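Tripartite terminase subunit 3 (Human herpesvirus 5, PDB 3N4P) forms the large subunit of the viral terminase, the motor that drives genomic DNA into empty capsids, and carries at its C-terminus the metal-dependent nuclease domain modelled here. Local coordinates at residues B[108-113]-B[148-153]; B[133-138]-B[165-170]. All blocks are in the same frame, centred on the assembly; numbering follows the deposited sequence.

Interaction 1: residues B[108-113]-B[148-153]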
ATOM      1  N   SER B 108       1.782 -37.586   8.329  1.00 92.98           N
ATOM      2  CA  SER B 108       1.680 -37.746   6.885  1.00 89.34           C
ATOM      3  C   SER B 108       2.102 -36.431   6.339  1.00 85.11           C
ATOM      4  O   SER B 108       1.473 -35.398   6.616  1.00 82.63           O
ATOM      5  CB  SER B 108       0.264 -38.050   6.426  1.00 89.06           C
ATOM      6  OG  SER B 108       0.250 -38.333   5.043  1.00 87.59           O
ATOM      7  N   SER B 109       3.185 -36.465   5.583  1.00 83.32           N
ATOM      8  CA  SER B 109       3.725 -35.272   5.032  1.00 80.15           C
ATOM      9  C   SER B 109       2.665 -34.683   4.121  1.00 76.47           C
ATOM     10  O   SER B 109       2.507 -33.479   4.051  1.00 73.77           O
ATOM     11  CB  SER B 109       4.980 -35.584   4.238  1.00 81.78           C
ATOM     12  OG  SER B 109       5.916 -36.215   5.072  1.00 86.53           O
ATOM     13  N   GLU B 110       1.929 -35.569   3.458  1.00 76.26           N
ATOM     14  CA  GLU B 110       0.984 -35.194   2.432  1.00 72.84           C
ATOM     15  C   GLU B 110      -0.230 -34.505   3.028  1.00 69.72           C
ATOM     16  O   GLU B 110      -0.727 -33.500   2.465  1.00 66.19           O
ATOM     17  CB  GLU B 110       0.603 -36.420   1.611  1.00 75.12           C
ATOM     18  CG  GLU B 110       1.823 -36.974   0.888  1.00 81.49           C
ATOM     19  CD  GLU B 110       1.628 -38.336   0.253  1.00 86.89           C
ATOM     20  OE1 GLU B 110       2.255 -39.299   0.745  1.00 93.96           O
ATOM     21  OE2 GLU B 110       0.876 -38.445  -0.745  1.00 88.15           O
ATOM     22  N   VAL B 111      -0.674 -35.005   4.180  1.00 68.41           N
ATOM     23  CA  VAL B 111      -1.741 -34.346   4.918  1.00 66.82           C
ATOM     24  C   VAL B 111      -1.306 -32.987   5.517  1.00 63.63           C
ATOM     25  O   VAL B 111      -1.979 -31.996   5.354  1.00 61.60           O
ATOM     26  CB  VAL B 111      -2.326 -35.267   5.972  1.00 69.24           C
ATOM     27  CG1 VAL B 111      -3.238 -34.495   6.949  1.00 68.86           C
ATOM     28  CG2 VAL B 111      -3.053 -36.457   5.280  1.00 71.77           C
ATOM     29  N   ALA B 112      -0.172 -32.942   6.197  1.00 63.68           N
ATOM     30  CA  ALA B 112       0.341 -31.672   6.678  1.00 60.84           C
ATOM     31  C   ALA B 112       0.425 -30.687   5.537  1.00 57.74           C
ATOM     32  O   ALA B 112      -0.056 -29.569   5.667  1.00 54.90           O
ATOM     33  CB  ALA B 112       1.688 -31.851   7.319  1.00 63.22           C
ATOM     34  N   ILE B 113       0.986 -31.098   4.414  1.00 57.14           N
ATOM     35  CA  ILE B 113       1.110 -30.151   3.289  1.00 55.98           C
ATOM     36  C   ILE B 113      -0.208 -29.620   2.759  1.00 53.84           C
ATOM     37  O   ILE B 113      -0.345 -28.400   2.510  1.00 52.57           O
ATOM     38  CB  ILE B 113       1.981 -30.700   2.140  1.00 57.50           C
ATOM     39  CG1 ILE B 113       3.444 -30.670   2.602  1.00 60.00           C
ATOM     40  CG2 ILE B 113       1.861 -29.802   0.892  1.00 56.94           C
ATOM     41  CD1 ILE B 113       4.347 -31.707   2.043  1.00 60.05           C
ATOM     42  N   VAL B 148      -0.883 -35.991  -6.932  1.00 72.27           N
ATOM     43  CA  VAL B 148      -2.270 -36.450  -7.097  1.00 72.40           C
ATOM     44  C   VAL B 148      -2.970 -36.455  -5.764  1.00 70.67           C
ATOM     45  O   VAL B 148      -4.011 -35.814  -5.617  1.00 69.06           O
ATOM     46  CB  VAL B 148      -2.412 -37.874  -7.690  1.00 75.78           C
ATOM     47  CG1 VAL B 148      -3.842 -38.087  -8.224  1.00 75.15           C
ATOM     48  CG2 VAL B 148      -1.427 -38.096  -8.790  1.00 78.89           C
ATOM     49  N   ARG B 149      -2.397 -37.161  -4.793  1.00 71.55           N
ATOM     50  CA  ARG B 149      -3.062 -37.341  -3.520  1.00 71.26           C
ATOM     51  C   ARG B 149      -3.216 -36.062  -2.773  1.00 67.87           C
ATOM     52  O   ARG B 149      -4.232 -35.847  -2.121  1.00 67.82           O
ATOM     53  CB  ARG B 149      -2.339 -38.370  -2.632  1.00 73.54           C
ATOM     54  CG  ARG B 149      -2.585 -39.810  -3.021  1.00 78.49           C
ATOM     55  CD  ARG B 149      -1.937 -40.806  -2.000  1.00 81.80           C
ATOM     56  NE  ARG B 149      -0.482 -40.597  -1.989  1.00 82.67           N
ATOM     57  CZ  ARG B 149       0.385 -41.167  -2.834  1.00 86.13           C
ATOM     58  NH1 ARG B 149      -0.010 -42.070  -3.754  1.00 90.09           N
ATOM     59  NH2 ARG B 149       1.672 -40.873  -2.728  1.00 83.71           N
ATOM     60  N   ILE B 150      -2.198 -35.205  -2.861  1.00 67.21           N
ATOM     61  CA  ILE B 150      -2.240 -33.898  -2.242  1.00 62.92           C
ATOM     62  C   ILE B 150      -3.336 -33.041  -2.859  1.00 61.93           C
ATOM     63  O   ILE B 150      -4.088 -32.406  -2.123  1.00 60.91           O
ATOM     64  CB  ILE B 150      -0.846 -33.202  -2.272  1.00 63.44           C
ATOM     65  CG1 ILE B 150       0.097 -33.864  -1.250  1.00 63.51           C
ATOM     66  CG2 ILE B 150      -0.933 -31.614  -2.138  1.00 55.87           C
ATOM     67  CD1 ILE B 150       1.574 -33.399  -1.407  1.00 61.94           C
ATOM     68  N   ALA B 151      -3.445 -33.020  -4.184  1.00 61.73           N
ATOM     69  CA  ALA B 151      -4.538 -32.258  -4.812  1.00 60.38           C
ATOM     70  C   ALA B 151      -5.862 -32.682  -4.196  1.00 61.48           C
ATOM     71  O   ALA B 151      -6.700 -31.844  -3.792  1.00 60.70           O
ATOM     72  CB  ALA B 151      -4.577 -32.476  -6.321  1.00 61.95           C
ATOM     73  N   CYS B 152      -6.043 -33.982  -4.145  1.00 61.93           N
ATOM     74  CA  CYS B 152      -7.278 -34.555  -3.660  1.00 65.68           C
ATOM     75  C   CYS B 152      -7.488 -34.168  -2.200  1.00 62.42           C
ATOM     76  O   CYS B 152      -8.597 -33.863  -1.812  1.00 63.72           O
ATOM     77  CB  CYS B 152      -7.284 -36.071  -3.936  1.00 66.38           C
ATOM     78  SG  CYS B 152      -8.536 -36.937  -3.074  1.00 80.78           S
ATOM     79  N   LEU B 153      -6.417 -34.067  -1.413  1.00 60.63           N
ATOM     80  CA  LEU B 153      -6.584 -33.697   0.007  1.00 57.74           C
ATOM     81  C   LEU B 153      -6.953 -32.254   0.167  1.00 53.42           C
ATOM     82  O   LEU B 153      -7.676 -31.907   1.049  1.00 52.63           O
ATOM     83  CB  LEU B 153      -5.398 -34.090   0.911  1.00 56.49           C
ATOM     84  CG  LEU B 153      -5.120 -35.584   1.115  1.00 58.95           C
ATOM     85  CD1 LEU B 153      -3.632 -35.799   1.365  1.00 58.48           C
ATOM     86  CD2 LEU B 153      -5.964 -36.317   2.226  1.00 51.44           C
TER

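Interaction 2: residues B[133-138]-B[165-170]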
ATOM      1  N   GLU B 133     -14.379 -18.553  -7.269  1.00 62.68           N
ATOM      2  CA  GLU B 133     -13.739 -19.738  -7.876  1.00 62.12           C
ATOM      3  C   GLU B 133     -12.283 -19.917  -7.431  1.00 59.02           C
ATOM      4  O   GLU B 133     -11.594 -18.939  -7.194  1.00 58.36           O
ATOM      5  CB  GLU B 133     -13.771 -19.567  -9.386  1.00 64.51           C
ATOM      6  CG  GLU B 133     -13.298 -20.726 -10.289  1.00 67.17           C
ATOM      7  CD  GLU B 133     -13.467 -20.348 -11.785  1.00 75.44           C
ATOM      8  OE1 GLU B 133     -12.673 -19.491 -12.318  1.00 77.81           O
ATOM      9  OE2 GLU B 133     -14.411 -20.876 -12.434  1.00 78.90           O
ATOM     10  N   LEU B 134     -11.824 -21.160  -7.341  1.00 57.92           N
ATOM     11  CA  LEU B 134     -10.417 -21.509  -7.082  1.00 55.45           C
ATOM     12  C   LEU B 134      -9.778 -22.272  -8.200  1.00 56.72           C
ATOM     13  O   LEU B 134     -10.357 -23.226  -8.672  1.00 58.14           O
ATOM     14  CB  LEU B 134     -10.321 -22.489  -5.946  1.00 53.02           C
ATOM     15  CG  LEU B 134     -10.102 -21.955  -4.583  1.00 52.84           C
ATOM     16  CD1 LEU B 134     -10.390 -23.180  -3.612  1.00 43.50           C
ATOM     17  CD2 LEU B 134      -8.658 -21.352  -4.510  1.00 51.46           C
ATOM     18  N   ARG B 135      -8.555 -21.922  -8.552  1.00 55.96           N
ATOM     19  CA  ARG B 135      -7.819 -22.634  -9.557  1.00 57.65           C
ATOM     20  C   ARG B 135      -6.477 -22.935  -9.012  1.00 56.71           C
ATOM     21  O   ARG B 135      -5.724 -22.021  -8.673  1.00 57.15           O
ATOM     22  CB  ARG B 135      -7.665 -21.785 -10.784  1.00 58.97           C
ATOM     23  CG  ARG B 135      -8.860 -21.850 -11.656  1.00 61.53           C
ATOM     24  CD  ARG B 135      -8.780 -20.907 -12.889  1.00 61.03           C
ATOM     25  NE  ARG B 135     -10.089 -20.987 -13.511  1.00 69.64           N
ATOM     26  CZ  ARG B 135     -10.349 -21.428 -14.752  1.00 77.95           C
ATOM     27  NH1 ARG B 135      -9.361 -21.738 -15.615  1.00 79.31           N
ATOM     28  NH2 ARG B 135     -11.626 -21.514 -15.143  1.00 75.74           N
ATOM     29  N   ILE B 136      -6.156 -24.221  -8.951  1.00 57.30           N
ATOM     30  CA  ILE B 136      -5.023 -24.691  -8.179  1.00 55.76           C
ATOM     31  C   ILE B 136      -4.102 -25.520  -9.051  1.00 57.05           C
ATOM     32  O   ILE B 136      -4.547 -26.430  -9.688  1.00 58.93           O
ATOM     33  CB  ILE B 136      -5.529 -25.561  -6.975  1.00 54.71           C
ATOM     34  CG1 ILE B 136      -6.462 -24.727  -6.101  1.00 54.38           C
ATOM     35  CG2 ILE B 136      -4.363 -26.137  -6.125  1.00 50.64           C
ATOM     36  CD1 ILE B 136      -7.265 -25.589  -5.072  1.00 52.26           C
ATOM     37  N   ALA B 137      -2.813 -25.220  -9.033  1.00 57.11           N
ATOM     38  CA  ALA B 137      -1.821 -26.085  -9.651  1.00 60.15           C
ATOM     39  C   ALA B 137      -0.906 -26.720  -8.621  1.00 59.99           C
ATOM     40  O   ALA B 137      -0.306 -26.013  -7.810  1.00 60.96           O
ATOM     41  CB  ALA B 137      -0.951 -25.218 -10.612  1.00 59.82           C
ATOM     42  N   VAL B 138      -0.671 -28.001  -8.702  1.00 61.81           N
ATOM     43  CA  VAL B 138       0.183 -28.672  -7.727  1.00 61.65           C
ATOM     44  C   VAL B 138       1.289 -29.263  -8.565  1.00 65.83           C
ATOM     45  O   VAL B 138       1.023 -30.130  -9.380  1.00 69.25           O
ATOM     46  CB  VAL B 138      -0.522 -29.885  -7.001  1.00 61.76           C
ATOM     47  CG1 VAL B 138       0.421 -30.538  -5.989  1.00 56.88           C
ATOM     48  CG2 VAL B 138      -1.798 -29.493  -6.252  1.00 60.25           C
ATOM     49  N   ARG B 165     -16.450 -23.416  -6.332  1.00 63.64           N
ATOM     50  CA  ARG B 165     -15.968 -24.346  -7.365  1.00 64.90           C
ATOM     51  C   ARG B 165     -14.486 -24.397  -7.336  1.00 63.08           C
ATOM     52  O   ARG B 165     -13.811 -23.350  -7.328  1.00 61.89           O
ATOM     53  CB  ARG B 165     -16.466 -24.003  -8.769  1.00 67.24           C
ATOM     54  CG  ARG B 165     -16.835 -22.574  -8.897  1.00 72.36           C
ATOM     55  CD  ARG B 165     -17.945 -22.293  -9.913  1.00 82.59           C
ATOM     56  NE  ARG B 165     -17.975 -23.167 -11.087  1.00 89.38           N
ATOM     57  CZ  ARG B 165     -17.619 -22.818 -12.320  1.00 93.82           C
ATOM     58  NH1 ARG B 165     -17.160 -21.592 -12.577  1.00 93.93           N
ATOM     59  NH2 ARG B 165     -17.730 -23.708 -13.307  1.00 96.64           N
ATOM     60  N   VAL B 166     -13.971 -25.619  -7.340  1.00 63.10           N
ATOM     61  CA  VAL B 166     -12.533 -25.878  -7.303  1.00 62.54           C
ATOM     62  C   VAL B 166     -12.150 -26.531  -8.629  1.00 65.28           C
ATOM     63  O   VAL B 166     -12.867 -27.426  -9.101  1.00 69.47           O
ATOM     64  CB  VAL B 166     -12.219 -26.873  -6.186  1.00 61.56           C
ATOM     65  CG1 VAL B 166     -10.903 -26.607  -5.634  1.00 58.67           C
ATOM     66  CG2 VAL B 166     -13.218 -26.714  -5.067  1.00 62.23           C
ATOM     67  N   LEU B 167     -11.063 -26.081  -9.237  1.00 64.34           N
ATOM     68  CA  LEU B 167     -10.538 -26.606 -10.511  1.00 66.10           C
ATOM     69  C   LEU B 167      -9.064 -26.824 -10.287  1.00 63.14           C
ATOM     70  O   LEU B 167      -8.459 -26.089  -9.547  1.00 59.93           O
ATOM     71  CB  LEU B 167     -10.676 -25.593 -11.635  1.00 68.10           C
ATOM     72  CG  LEU B 167     -12.048 -25.374 -12.276  1.00 74.21           C
ATOM     73  CD1 LEU B 167     -12.947 -24.430 -11.495  1.00 76.75           C
ATOM     74  CD2 LEU B 167     -11.866 -24.877 -13.669  1.00 72.02           C
ATOM     75  N   PHE B 168      -8.493 -27.835 -10.904  1.00 64.42           N
ATOM     76  CA  PHE B 168      -7.104 -28.150 -10.712  1.00 64.62           C
ATOM     77  C   PHE B 168      -6.467 -28.153 -12.085  1.00 68.13           C
ATOM     78  O   PHE B 168      -7.139 -28.358 -13.095  1.00 70.88           O
ATOM     79  CB  PHE B 168      -6.898 -29.484 -10.015  1.00 64.10           C
ATOM     80  CG  PHE B 168      -7.018 -29.410  -8.534  1.00 63.97           C
ATOM     81  CD1 PHE B 168      -8.248 -29.527  -7.920  1.00 63.40           C
ATOM     82  CD2 PHE B 168      -5.897 -29.206  -7.737  1.00 64.34           C
ATOM     83  CE1 PHE B 168      -8.375 -29.473  -6.521  1.00 65.58           C
ATOM     84  CE2 PHE B 168      -6.016 -29.141  -6.327  1.00 63.31           C
ATOM     85  CZ  PHE B 168      -7.256 -29.264  -5.723  1.00 61.66           C
ATOM     86  N   TYR B 169      -5.183 -27.843 -12.139  1.00 69.10           N
ATOM     87  CA  TYR B 169      -4.499 -27.787 -13.437  1.00 71.89           C
ATOM     88  C   TYR B 169      -4.380 -29.261 -13.773  1.00 75.19           C
ATOM     89  O   TYR B 169      -3.914 -30.017 -12.919  1.00 75.63           O
ATOM     90  CB  TYR B 169      -3.109 -27.219 -13.267  1.00 69.19           C
ATOM     91  CG  TYR B 169      -2.420 -26.951 -14.569  1.00 72.75           C
ATOM     92  CD1 TYR B 169      -2.324 -25.638 -15.064  1.00 71.91           C
ATOM     93  CD2 TYR B 169      -1.841 -27.979 -15.312  1.00 75.00           C
ATOM     94  CE1 TYR B 169      -1.686 -25.374 -16.286  1.00 76.92           C
ATOM     95  CE2 TYR B 169      -1.195 -27.711 -16.556  1.00 79.26           C
ATOM     96  CZ  TYR B 169      -1.123 -26.421 -17.017  1.00 80.17           C
ATOM     97  OH  TYR B 169      -0.496 -26.154 -18.212  1.00 89.05           O
ATOM     98  N   HIS B 170      -4.829 -29.685 -14.951  1.00 79.25           N
ATOM     99  CA  HIS B 170      -4.733 -31.117 -15.351  1.00 84.15           C
ATOM    100  C   HIS B 170      -3.786 -31.289 -16.506  1.00 88.65           C
ATOM    101  O   HIS B 170      -3.741 -30.458 -17.425  1.00 88.83           O
ATOM    102  CB  HIS B 170      -6.082 -31.704 -15.716  1.00 84.87           C
ATOM    103  CG  HIS B 170      -6.882 -32.119 -14.530  1.00 85.25           C
ATOM    104  ND1 HIS B 170      -7.229 -33.434 -14.279  1.00 86.37           N
ATOM    105  CD2 HIS B 170      -7.401 -31.393 -13.515  1.00 81.61           C
ATOM    106  CE1 HIS B 170      -7.930 -33.495 -13.165  1.00 84.52           C
ATOM    107  NE2 HIS B 170      -8.049 -32.270 -12.682  1.00 81.88           N
TER

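Interaction 1: residues B[108-113]-B[148-153]
Glu110 and Arg149 reach for each other from two neighbouring helices, and their salt bridge closes the outer end of the contact. One carboxylate oxygen does the work: OE2 of Glu110 accepts the N-H of Arg149 NE at 2.8 Å through its syn lone pair, with NE-H pointing at it fairly straight (153°). The oxygen lies at the edge of the guanidinium, near its plane, on the side shared by NE and NH2. A second bond from NH2 to the same OE2 is weak, 3.2 Å and strongly bent, and the carboxylate is turned 64° out of the guanidinium plane, so this is not the flat, two-oxygen pairing. The glutamate runs out extended beyond CG, whereas the arginine folds at its third torsion (chi3 -62°), which swings NE back over the gap between the helices.

Beneath the ion pair the packing is apolar. Ile150 points at the other helix and lays CG1 against CB of Glu110 at 3.9 Å, the two side chains crossing at about a right angle. Leu153, one turn on, puts CD1 near the carbonyl O of Glu110 and touches CG2 of Val111 at 4.0 Å, again nearly at right angles, on an exposed flank. On the inner flank Ile113 CG2 comes within 4.3 Å of Ile150 CD1, and both isoleucines also rest on Leu67 of strand 62-67.

The axes of the short helical segments pass 9.2 Å apart. Glu110 sits in the first turn of helix 109-127, two residues after the N-cap Ser108. Helices 109-127 and 144-161, packed side by side with their isoleucines on the sheet, are consistent with the RNase H-like fold of terminase nuclease domains.

Interaction 2: residues B[133-138]-B[165-170]
Strands 133-138 and 165-169 are the two parallel strands of a beta-alpha-beta unit whose crossover is helix 144-161, and four backbone hydrogen bonds join them. Leu134 N gives to Arg165 O and Ile136 N to Leu167 O, while Leu134 O and Ile136 O receive the N-H groups of Leu167 and Tyr169. The bonds alternate in direction as parallel pairing requires, and CA of Phe168 adds a CA-H...O contact to Ile136 O at 3.2 Å.

On one face, Ile136 and Phe168 run side by side in the same direction. CG2 of Ile136 presses close to ring atom CE2 of Phe168, 3.4 Å away, while CG2 of Val138 meets the edge of that ring at 4.2 Å. CD1 of Ile136 reaches back obliquely to CG1 of Val166 at 3.8 Å. This apolar face is the one that helix 144-161 packs against: Leu134 touches its Val158, and Phe168 its Arg155.

The opposite face carries Glu133, Arg135, Arg165 and Leu167. Glu133, fully extended with CG anti to the backbone N (chi1 -174°), shares its carboxylate between two arginines: OE2 pairs with Arg165 NH1 at 2.8 Å, and OE1 accepts from Arg135 NE at 3.2 Å from well above the carboxylate plane. OE1 is also bonded to Thr62 OG1. Leu167 CD2 lies over one face of the Arg135 guanidinium, 3.7 Å from NH2, and a hydrogen bond from NH1 to Ala273 O further fixes that group.

Helix 144-161 ties the two contacts together: it supplies segment 148-153 of interaction 1 and lies on the apolar face of interaction 2. Their centres are 15 Å apart, yet they touch, with Ala151 O 3.3 Å from Phe168 CZ and Ile150 CG2 4.2 Å from Val138 CG1. Along the chain the segments alternate, helix 109-127 leading into strand 133-138. Both lie near the metal site without contributing a ligand from their segments. Glu139, which binds magnesium with Asp68, directly follows strand 133-138; the side chain of Val138 lies about 9 Å from a magnesium ion and that of Ile150 about 11 Å. Glu139 and Asp68 are predicted nuclease active-site residues.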